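Local coordinates for protein chinitase A (Streptomyces coelicolor, PDB 3EBV) that probably hydrolyses internal glycosidic bonds of chitin through its family 18 glycosidase domain, the part of a longer secreted protein that this chain represents, at residues Y10-N13 against F14-A18; G188-G191 against K192-Q196; V91-S94 against A95-T98; A243-C246 against L247-T251. All blocks are in the same frame, centred on the assembly; numbering follows the deposited sequence.

Interaction 1. Residues Y10-N13 against F14-A18; sequences YWQN and FNNGA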
loop_
_atom_site.group_PDB
_atom_site.type_symbol
_atom_site.label_atom_id
_atom_site.label_comp_id
_atom_site.label_asym_id
_atom_site.label_seq_id
_atom_site.Cartn_x
_atom_site.Cartn_y
_atom_site.Cartn_z
ATOM N N TYR A 10 6.408 3.075 -0.239
ATOM C CA TYR A 10 6.622 2.943 -1.697
ATOM C C TYR A 10 7.993 3.455 -2.077
ATOM O O TYR A 10 8.297 4.604 -1.764
ATOM C CB TYR A 10 5.550 3.709 -2.470
ATOM C CG TYR A 10 4.231 2.971 -2.461
ATOM C CD1 TYR A 10 3.886 2.149 -3.536
ATOM C CD2 TYR A 10 3.352 3.052 -1.363
ATOM C CE1 TYR A 10 2.679 1.412 -3.544
ATOM C CE2 TYR A 10 2.152 2.314 -1.373
ATOM C CZ TYR A 10 1.839 1.511 -2.450
ATOM O OH TYR A 10 0.666 0.792 -2.419
ATOM N N TRP A 11 8.776 2.590 -2.749
ATOM C CA TRP A 11 10.107 3.006 -3.275
ATOM C C TRP A 11 9.959 3.250 -4.757
ATOM O O TRP A 11 9.447 2.390 -5.485
ATOM C CB TRP A 11 11.085 1.881 -3.005
ATOM C CG TRP A 11 12.443 2.085 -3.633
ATOM C CD1 TRP A 11 13.471 2.784 -3.092
ATOM C CD2 TRP A 11 12.889 1.598 -4.917
ATOM N NE1 TRP A 11 14.564 2.776 -3.967
ATOM C CE2 TRP A 11 14.230 2.058 -5.078
ATOM C CE3 TRP A 11 12.296 0.862 -5.948
ATOM C CZ2 TRP A 11 15.001 1.748 -6.215
ATOM C CZ3 TRP A 11 13.060 0.571 -7.101
ATOM C CH2 TRP A 11 14.398 1.016 -7.207
ATOM N N GLN A 12 10.382 4.440 -5.214
ATOM C CA GLN A 12 10.200 4.828 -6.626
ATOM C C GLN A 12 11.207 4.240 -7.606
ATOM O O GLN A 12 12.408 4.497 -7.487
ATOM C CB GLN A 12 10.264 6.329 -6.783
ATOM C CG GLN A 12 9.176 7.070 -5.940
ATOM C CD GLN A 12 9.412 8.582 -5.842
ATOM O OE1 GLN A 12 8.702 9.279 -5.133
ATOM N NE2 GLN A 12 10.384 9.119 -6.629
ATOM N N ASN A 13 10.703 3.519 -8.588
ATOM C CA ASN A 13 11.544 3.088 -9.738
ATOM C C ASN A 13 11.560 4.151 -10.817
ATOM O O ASN A 13 11.380 3.840 -11.995
ATOM C CB ASN A 13 10.985 1.759 -10.293
ATOM C CG ASN A 13 11.853 1.192 -11.419
ATOM O OD1 ASN A 13 13.069 1.229 -11.317
ATOM N ND2 ASN A 13 11.219 0.663 -12.459
ATOM N N PHE A 14 11.774 5.402 -10.417
ATOM C CA PHE A 14 11.737 6.527 -11.356
ATOM C C PHE A 14 12.152 7.755 -10.586
ATOM O O PHE A 14 12.117 7.770 -9.352
ATOM C CB PHE A 14 10.346 6.715 -12.003
ATOM C CG PHE A 14 9.222 6.906 -10.995
ATOM C CD1 PHE A 14 8.890 8.182 -10.557
ATOM C CD2 PHE A 14 8.518 5.810 -10.517
ATOM C CE1 PHE A 14 7.880 8.371 -9.606
ATOM C CE2 PHE A 14 7.484 5.996 -9.588
ATOM C CZ PHE A 14 7.175 7.269 -9.133
ATOM N N ASN A 15 12.522 8.807 -11.310
ATOM C CA ASN A 15 12.932 10.054 -10.685
ATOM C C ASN A 15 11.849 11.101 -10.921
ATOM O O ASN A 15 11.525 11.433 -12.086
ATOM C CB ASN A 15 14.273 10.496 -11.341
ATOM C CG ASN A 15 14.819 11.794 -10.781
ATOM O OD1 ASN A 15 14.207 12.463 -9.972
ATOM N ND2 ASN A 15 16.005 12.170 -11.259
ATOM N N ASN A 16 11.243 11.606 -9.834
ATOM C CA ASN A 16 10.220 12.639 -9.921
ATOM C C ASN A 16 10.628 13.917 -9.183
ATOM O O ASN A 16 9.780 14.740 -8.848
ATOM C CB ASN A 16 8.872 12.155 -9.338
ATOM C CG ASN A 16 8.999 11.763 -7.856
ATOM O OD1 ASN A 16 10.068 11.940 -7.266
ATOM N ND2 ASN A 16 7.920 11.208 -7.269
ATOM N N GLY A 17 11.923 14.075 -8.957
ATOM C CA GLY A 17 12.394 15.223 -8.210
ATOM C C GLY A 17 12.646 14.919 -6.737
ATOM O O GLY A 17 13.331 15.687 -6.059
ATOM N N ALA A 18 12.073 13.810 -6.235
ATOM C CA ALA A 18 12.390 13.378 -4.862
ATOM C C ALA A 18 13.818 12.848 -4.769
ATOM O O ALA A 18 14.501 12.617 -5.781
ATOM C CB ALA A 18 11.383 12.283 -4.410
#
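Two side-chain amides, those of Q12 and N16, pair through both polar atoms: N16 ND2 gives to Q12 OE1 at 3.0 Å, and Q12 NE2 to N16 OD1 at 2.9 Å. Their planes stand nearly perpendicular (83°), and each donor therefore comes from above the other's carbonyl plane. Q12 OE1 also bonds S272 OG. On the far face of its plane N16 OD1 takes A18 N at 2.9 Å, closing an Asx turn; N15 makes another with G17 N. Replacing N16, say by an alanine, is likely to leave Q12 NE2 and A18 N without their common acceptor.

The apolar contact is a CH-pi one. With CG between its backbone N and carbonyl carbon (chi1 57°), F14 lays one ring face under Q12 CB, 4.0 Å from CB to the centroid, and the Q12 amide runs parallel to the ring.

In the backbone, a weak bond from F14 N to Q12 O (3.1 Å) spans an inverse gamma turn centred on N13. This tight exit from strand 6-12 lies at the C-terminal end of the TIM-barrel strands, and Y10 OH reaches inside to bond D117 of the family's DxxDxDxE signature.

Interaction 2. Residues G188-G191 against K192-Q196; sequences GCDG and KVYAQ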
loop_
_atom_site.group_PDB
_atom_site.type_symbol
_atom_site.label_atom_id
_atom_site.label_comp_id
_atom_site.label_asym_id
_atom_site.label_seq_id
_atom_site.Cartn_x
_atom_site.Cartn_y
_atom_site.Cartn_z
ATOM N N GLY A 188 -17.868 8.965 6.463
ATOM C CA GLY A 188 -17.315 8.005 7.401
ATOM C C GLY A 188 -18.307 6.901 7.728
ATOM O O GLY A 188 -19.419 6.861 7.156
ATOM N N CYS A 189 -17.912 5.986 8.628
ATOM C CA CYS A 189 -18.826 4.863 8.915
ATOM C C CYS A 189 -20.106 5.303 9.626
ATOM O O CYS A 189 -21.093 4.552 9.692
ATOM C CB CYS A 189 -18.131 3.797 9.758
ATOM S SG CYS A 189 -17.660 4.459 11.382
ATOM N N ASP A 190 -20.093 6.534 10.146
ATOM C CA ASP A 190 -21.276 7.128 10.790
ATOM C C ASP A 190 -22.177 7.889 9.811
ATOM O O ASP A 190 -23.209 8.491 10.244
ATOM C CB ASP A 190 -20.814 8.083 11.891
ATOM C CG ASP A 190 -19.926 9.227 11.371
ATOM O OD1 ASP A 190 -19.638 9.259 10.152
ATOM O OD2 ASP A 190 -19.465 10.058 12.198
ATOM N N GLY A 191 -21.833 7.897 8.526
ATOM C CA GLY A 191 -22.638 8.575 7.515
ATOM C C GLY A 191 -22.426 10.075 7.439
ATOM O O GLY A 191 -23.106 10.742 6.661
ATOM N N LYS A 192 -21.410 10.577 8.142
ATOM C CA LYS A 192 -21.109 12.033 8.140
ATOM C C LYS A 192 -19.973 12.341 7.174
ATOM O O LYS A 192 -19.164 11.460 6.887
ATOM C CB LYS A 192 -20.756 12.515 9.553
ATOM C CG LYS A 192 -21.831 12.270 10.615
ATOM C CD LYS A 192 -21.515 13.019 11.918
ATOM C CE LYS A 192 -22.741 12.992 12.804
ATOM N NZ LYS A 192 -22.459 13.667 14.155
ATOM N N VAL A 193 -19.894 13.581 6.708
ATOM C CA VAL A 193 -18.880 13.996 5.722
ATOM C C VAL A 193 -17.621 14.454 6.431
ATOM O O VAL A 193 -17.659 15.313 7.349
ATOM C CB VAL A 193 -19.430 15.176 4.860
ATOM C CG1 VAL A 193 -18.344 15.708 3.921
ATOM C CG2 VAL A 193 -20.675 14.744 4.093
ATOM N N TYR A 194 -16.494 13.907 5.998
ATOM C CA TYR A 194 -15.186 14.260 6.534
ATOM C C TYR A 194 -14.263 14.700 5.406
ATOM O O TYR A 194 -14.452 14.337 4.229
ATOM C CB TYR A 194 -14.537 13.058 7.284
ATOM C CG TYR A 194 -15.348 12.686 8.513
ATOM C CD1 TYR A 194 -15.135 13.376 9.698
ATOM C CD2 TYR A 194 -16.352 11.692 8.465
ATOM C CE1 TYR A 194 -15.891 13.081 10.843
ATOM C CE2 TYR A 194 -17.115 11.395 9.602
ATOM C CZ TYR A 194 -16.859 12.111 10.789
ATOM O OH TYR A 194 -17.600 11.857 11.958
ATOM N N ALA A 195 -13.261 15.472 5.793
ATOM C CA ALA A 195 -12.303 16.049 4.840
ATOM C C ALA A 195 -10.889 15.560 5.078
ATOM O O ALA A 195 -10.476 15.369 6.247
ATOM C CB ALA A 195 -12.315 17.564 4.976
ATOM N N GLN A 196 -10.128 15.397 3.987
ATOM C CA GLN A 196 -8.738 14.956 4.117
ATOM C C GLN A 196 -7.909 15.928 4.959
ATOM O O GLN A 196 -8.243 17.117 5.056
ATOM C CB GLN A 196 -8.068 14.672 2.752
ATOM C CG GLN A 196 -7.764 15.969 2.011
ATOM C CD GLN A 196 -7.222 15.727 0.632
ATOM O OE1 GLN A 196 -6.828 14.607 0.319
ATOM N NE2 GLN A 196 -7.240 16.757 -0.214
#
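G188 and K192 close the turn between strands 186-187 and 193-194: G188 N donates to K192 O at 2.8 Å, while a type I turn from G188 to G191 is drawn shut by G191 N on G188 O and ends with G191 at positive phi.

The side chains add a second layer of bonds around D190. Its CG sits between the backbone N and the carbonyl carbon (chi1 60°), which turns the carboxylate back over the turn. OD1 receives K192 N at 3.0 Å from above the carboxylate plane, making an Asx turn. OD2 offers its syn lone pair to the hydroxyl of Y194, with a short 2.6 Å between Y194 OH and D190 OD2. Carboxylate and phenol ring face each other across the turn, their planes only 12° apart, so the acid meets the ring at its edge, and both D190 oxygens are occupied.

G188 lies at the same ring edge, its N 3.7 Å from Y194 CD2. A side chain there would run into Y194 CE2, so the close approach depends on a glycine. The K192 chain passes across that of D190; its CG rests 3.6 Å from D190 OD2, but the ammonium extends onward without reaching the carboxylate.

Behind the turn, C189 is joined by a disulfide to C207 of helix 199-210, and F256 packs against C189, D190 and Y194. The whole is a two-residue type I turn followed by a G1 bulge, a classic 3:5 beta-hairpin, built as an excursion from the barrel after strand 175-179.

Interaction 3. Residues V91-S94 against A95-T98; sequences VNSS and ASAT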
loop_
_atom_site.group_PDB
_atom_site.type_symbol
_atom_site.label_atom_id
_atom_site.label_comp_id
_atom_site.label_asym_id
_atom_site.label_seq_id
_atom_site.Cartn_x
_atom_site.Cartn_y
_atom_site.Cartn_z
ATOM N N VAL A 91 -7.566 -5.749 -15.839
ATOM C CA VAL A 91 -7.828 -7.167 -15.526
ATOM C C VAL A 91 -9.356 -7.298 -15.525
ATOM O O VAL A 91 -10.033 -7.025 -14.511
ATOM C CB VAL A 91 -7.171 -7.605 -14.200
ATOM C CG1 VAL A 91 -7.476 -9.078 -13.887
ATOM C CG2 VAL A 91 -5.645 -7.415 -14.268
ATOM N N ASN A 92 -9.900 -7.627 -16.694
ATOM C CA ASN A 92 -11.340 -7.565 -16.902
ATOM C C ASN A 92 -11.844 -8.717 -17.793
ATOM O O ASN A 92 -12.872 -8.601 -18.451
ATOM C CB ASN A 92 -11.715 -6.216 -17.494
ATOM C CG ASN A 92 -10.980 -5.923 -18.787
ATOM O OD1 ASN A 92 -10.348 -6.805 -19.380
ATOM N ND2 ASN A 92 -11.051 -4.658 -19.230
ATOM N N SER A 93 -11.120 -9.832 -17.782
ATOM C CA SER A 93 -11.530 -11.024 -18.551
ATOM C C SER A 93 -10.770 -12.198 -17.953
ATOM O O SER A 93 -9.828 -12.022 -17.174
ATOM C CB SER A 93 -11.135 -10.876 -20.015
ATOM O OG SER A 93 -9.731 -10.784 -20.109
ATOM N N SER A 94 -11.142 -13.437 -18.327
ATOM C CA SER A 94 -10.392 -14.568 -17.894
ATOM C C SER A 94 -8.949 -14.555 -18.436
ATOM O O SER A 94 -8.005 -14.827 -17.714
ATOM C CB SER A 94 -11.112 -15.851 -18.337
ATOM O OG SER A 94 -10.429 -16.959 -17.846
ATOM N N ALA A 95 -8.829 -14.246 -19.719
ATOM C CA ALA A 95 -7.503 -14.209 -20.335
ATOM C C ALA A 95 -6.570 -13.181 -19.653
ATOM O O ALA A 95 -5.415 -13.508 -19.335
ATOM C CB ALA A 95 -7.620 -13.923 -21.826
ATOM N N SER A 96 -7.096 -11.981 -19.386
ATOM C CA SER A 96 -6.276 -10.941 -18.738
ATOM C C SER A 96 -5.991 -11.302 -17.271
ATOM O O SER A 96 -4.896 -11.036 -16.740
ATOM C CB SER A 96 -6.884 -9.551 -18.903
ATOM O OG SER A 96 -8.196 -9.421 -18.290
ATOM N N ALA A 97 -6.952 -11.942 -16.588
ATOM C CA ALA A 97 -6.662 -12.489 -15.255
ATOM C C ALA A 97 -5.490 -13.527 -15.228
ATOM O O ALA A 97 -4.610 -13.504 -14.347
ATOM C CB ALA A 97 -7.952 -13.097 -14.638
ATOM N N THR A 98 -5.508 -14.458 -16.198
ATOM C CA THR A 98 -4.423 -15.429 -16.335
ATOM C C THR A 98 -3.092 -14.755 -16.719
ATOM O O THR A 98 -2.068 -15.101 -16.153
ATOM C CB THR A 98 -4.812 -16.499 -17.385
ATOM O OG1 THR A 98 -5.924 -17.213 -16.859
ATOM C CG2 THR A 98 -3.655 -17.457 -17.687
HETATM O O HOH W 1 -7.917 -17.923 -18.560
#
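S93 and S96 both hold OG between their own backbone N and carbonyl carbon (chi1 63° and 62°), and these matching torsions bring the two hydroxyls together, with 2.7 Å from S93 OG to S96 OG. S96 OG is gripped a second time: N92 N donates to it at 2.9 Å (148°). One serine of the helix's first turn thus ties down the backbone of the incoming loop and the side chain of the residue at the N-cap position, S93.

The main chain completes the start of the helix. A97 N bonds S93 O, and T98 N bonds S94 O, each at 2.9 Å, the first i to i+4 links of helix 94-111.

S94 instead holds its OG anti to the backbone N, away from the S93-S96 pair and within reach of Q131, whose NE2 it bonds. Water 1 bridges the hydroxyls one helical turn apart, 2.8 Å from S94 OG and 2.7 Å from T98 OG1.

The apolar element is small. V91 reaches with CG1 alongside the helix to 4.1 Å from A97 CB, and both residues pack on A132 of helix 126-140, the next helix of the barrel's outer layer.

This is a helix start with a serine at the N-cap position, its hydroxyl linked to that of S96, placed where the loop leaving strand 77-84 enters its helix, a beta-alpha junction of the TIM barrel.

Interaction 4. Residues A243-C246 against L247-T251; sequences ALDC and LTKAT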
loop_
_atom_site.group_PDB
_atom_site.type_symbol
_atom_site.label_atom_id
_atom_site.label_comp_id
_atom_site.label_asym_id
_atom_site.label_seq_id
_atom_site.Cartn_x
_atom_site.Cartn_y
_atom_site.Cartn_z
ATOM N N ALA A 243 -4.417 9.096 15.153
ATOM C CA ALA A 243 -5.421 8.217 14.571
ATOM C C ALA A 243 -5.161 6.747 14.963
ATOM O O ALA A 243 -6.088 5.976 15.212
ATOM C CB ALA A 243 -5.413 8.375 13.017
ATOM N N LEU A 244 -3.887 6.355 14.923
ATOM C CA LEU A 244 -3.520 4.993 15.348
ATOM C C LEU A 244 -3.946 4.754 16.805
ATOM O O LEU A 244 -4.506 3.702 17.086
ATOM C CB LEU A 244 -2.006 4.779 15.188
ATOM C CG LEU A 244 -1.520 4.740 13.722
ATOM C CD1 LEU A 244 0.025 4.813 13.808
ATOM C CD2 LEU A 244 -1.987 3.474 13.021
ATOM N N ASP A 245 -3.656 5.734 17.664
ATOM C CA ASP A 245 -4.064 5.650 19.094
ATOM C C ASP A 245 -5.575 5.539 19.186
ATOM O O ASP A 245 -6.110 4.780 20.010
ATOM C CB ASP A 245 -3.599 6.879 19.849
ATOM C CG ASP A 245 -2.092 6.904 20.058
ATOM O OD1 ASP A 245 -1.429 5.872 19.770
ATOM O OD2 ASP A 245 -1.645 7.968 20.522
ATOM N N CYS A 246 -6.278 6.357 18.418
ATOM C CA CYS A 246 -7.732 6.383 18.548
ATOM C C CYS A 246 -8.332 5.022 18.213
ATOM O O CYS A 246 -9.178 4.449 18.961
ATOM C CB CYS A 246 -8.271 7.508 17.661
ATOM S SG CYS A 246 -10.095 7.613 17.588
ATOM N N LEU A 247 -7.877 4.443 17.106
ATOM C CA LEU A 247 -8.418 3.156 16.651
ATOM C C LEU A 247 -7.966 2.015 17.563
ATOM O O LEU A 247 -8.760 1.117 17.820
ATOM C CB LEU A 247 -7.936 2.869 15.214
ATOM C CG LEU A 247 -8.608 3.808 14.184
ATOM C CD1 LEU A 247 -7.806 3.779 12.823
ATOM C CD2 LEU A 247 -10.046 3.432 13.917
ATOM N N THR A 248 -6.705 2.036 18.018
ATOM C CA THR A 248 -6.171 0.858 18.758
ATOM C C THR A 248 -6.481 0.878 20.257
ATOM O O THR A 248 -6.585 -0.194 20.857
ATOM C CB THR A 248 -4.636 0.711 18.582
ATOM O OG1 THR A 248 -3.953 1.858 19.082
ATOM C CG2 THR A 248 -4.282 0.470 17.080
ATOM N N LYS A 249 -6.572 2.074 20.831
ATOM C CA LYS A 249 -6.656 2.138 22.297
ATOM C C LYS A 249 -7.566 3.229 22.833
ATOM O O LYS A 249 -7.587 3.475 24.059
ATOM C CB LYS A 249 -5.251 2.209 22.910
ATOM C CG LYS A 249 -4.459 3.466 22.559
ATOM C CD LYS A 249 -3.002 3.328 23.085
ATOM C CE LYS A 249 -2.124 4.490 22.679
ATOM N NZ LYS A 249 -0.779 4.550 23.396
ATOM N N ALA A 250 -8.364 3.829 21.951
ATOM C CA ALA A 250 -9.361 4.822 22.362
ATOM C C ALA A 250 -8.741 6.032 23.040
ATOM O O ALA A 250 -9.285 6.604 24.000
ATOM C CB ALA A 250 -10.479 4.190 23.248
ATOM N N THR A 251 -7.590 6.457 22.571
ATOM C CA THR A 251 -7.032 7.716 23.022
ATOM C C THR A 251 -6.721 8.617 21.830
ATOM O O THR A 251 -6.552 8.100 20.713
ATOM C CB THR A 251 -5.756 7.525 23.849
ATOM O OG1 THR A 251 -4.710 6.962 23.028
ATOM C CG2 THR A 251 -6.021 6.576 25.022
HETATM O O HOH W 2 0.090 7.125 22.448
#
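L244 O takes two bonds from one residue, T248 N at 2.9 Å and T248 OG1 at 2.8 Å, which arrive from opposite faces of the carbonyl plane. The hydroxyl is folded back to this helical carbonyl because OG1 lies between the backbone N and carbonyl carbon of T248 (chi1 61°).

One residue on, D245 O accepts K249 N at 2.9 Å and, weakly, T251 N. The side chains of D245 and K249 run together. In the one lysine conformer described, and so doubtful, are a long salt bridge from D245 OD1 to K249 NZ (3.9 Å) and a link through water 2, which donates to D245 OD2 (2.7 Å). Outside the two segments H290 NE2 bonds OD1 and N252 ND2 bonds OD2. T251 OG1 packs 3.4 Å from D245 CB. Loss of the carboxylate, as with an alanine here, would probably leave H290 and N252 each without the oxygen it bonds.

A250 N still reaches C246 O at 3.2 Å, after which the positive phi of A250 turns the chain out of the helix. Here helix 237-249, packed on strand 219-224 of the TIM barrel, reaches its C-terminal turn, and the C246-C253 disulfide ties it to the following loop.

How the interactions relate
All four contacts are local turns or helix ends of one TIM barrel, and none touches another. Interaction 1 is probably the one nearest the active site, since Y10 bonds D117 of the family's signature strand 115-120; its centre lies 32 Å from those of interactions 2 and 4 and 29 Å from that of interaction 3. Interactions 2 and 4 are neighbours on one flank, their centres 17 Å and their nearest atoms about 8 Å apart. Helix 199-210 lies against both, and each holds one cysteine of a different disulfide (C189-C207 and C246-C253). Interaction 3 sits across the barrel from interaction 4, 40 Å between centres, where an outer helix begins instead of ending.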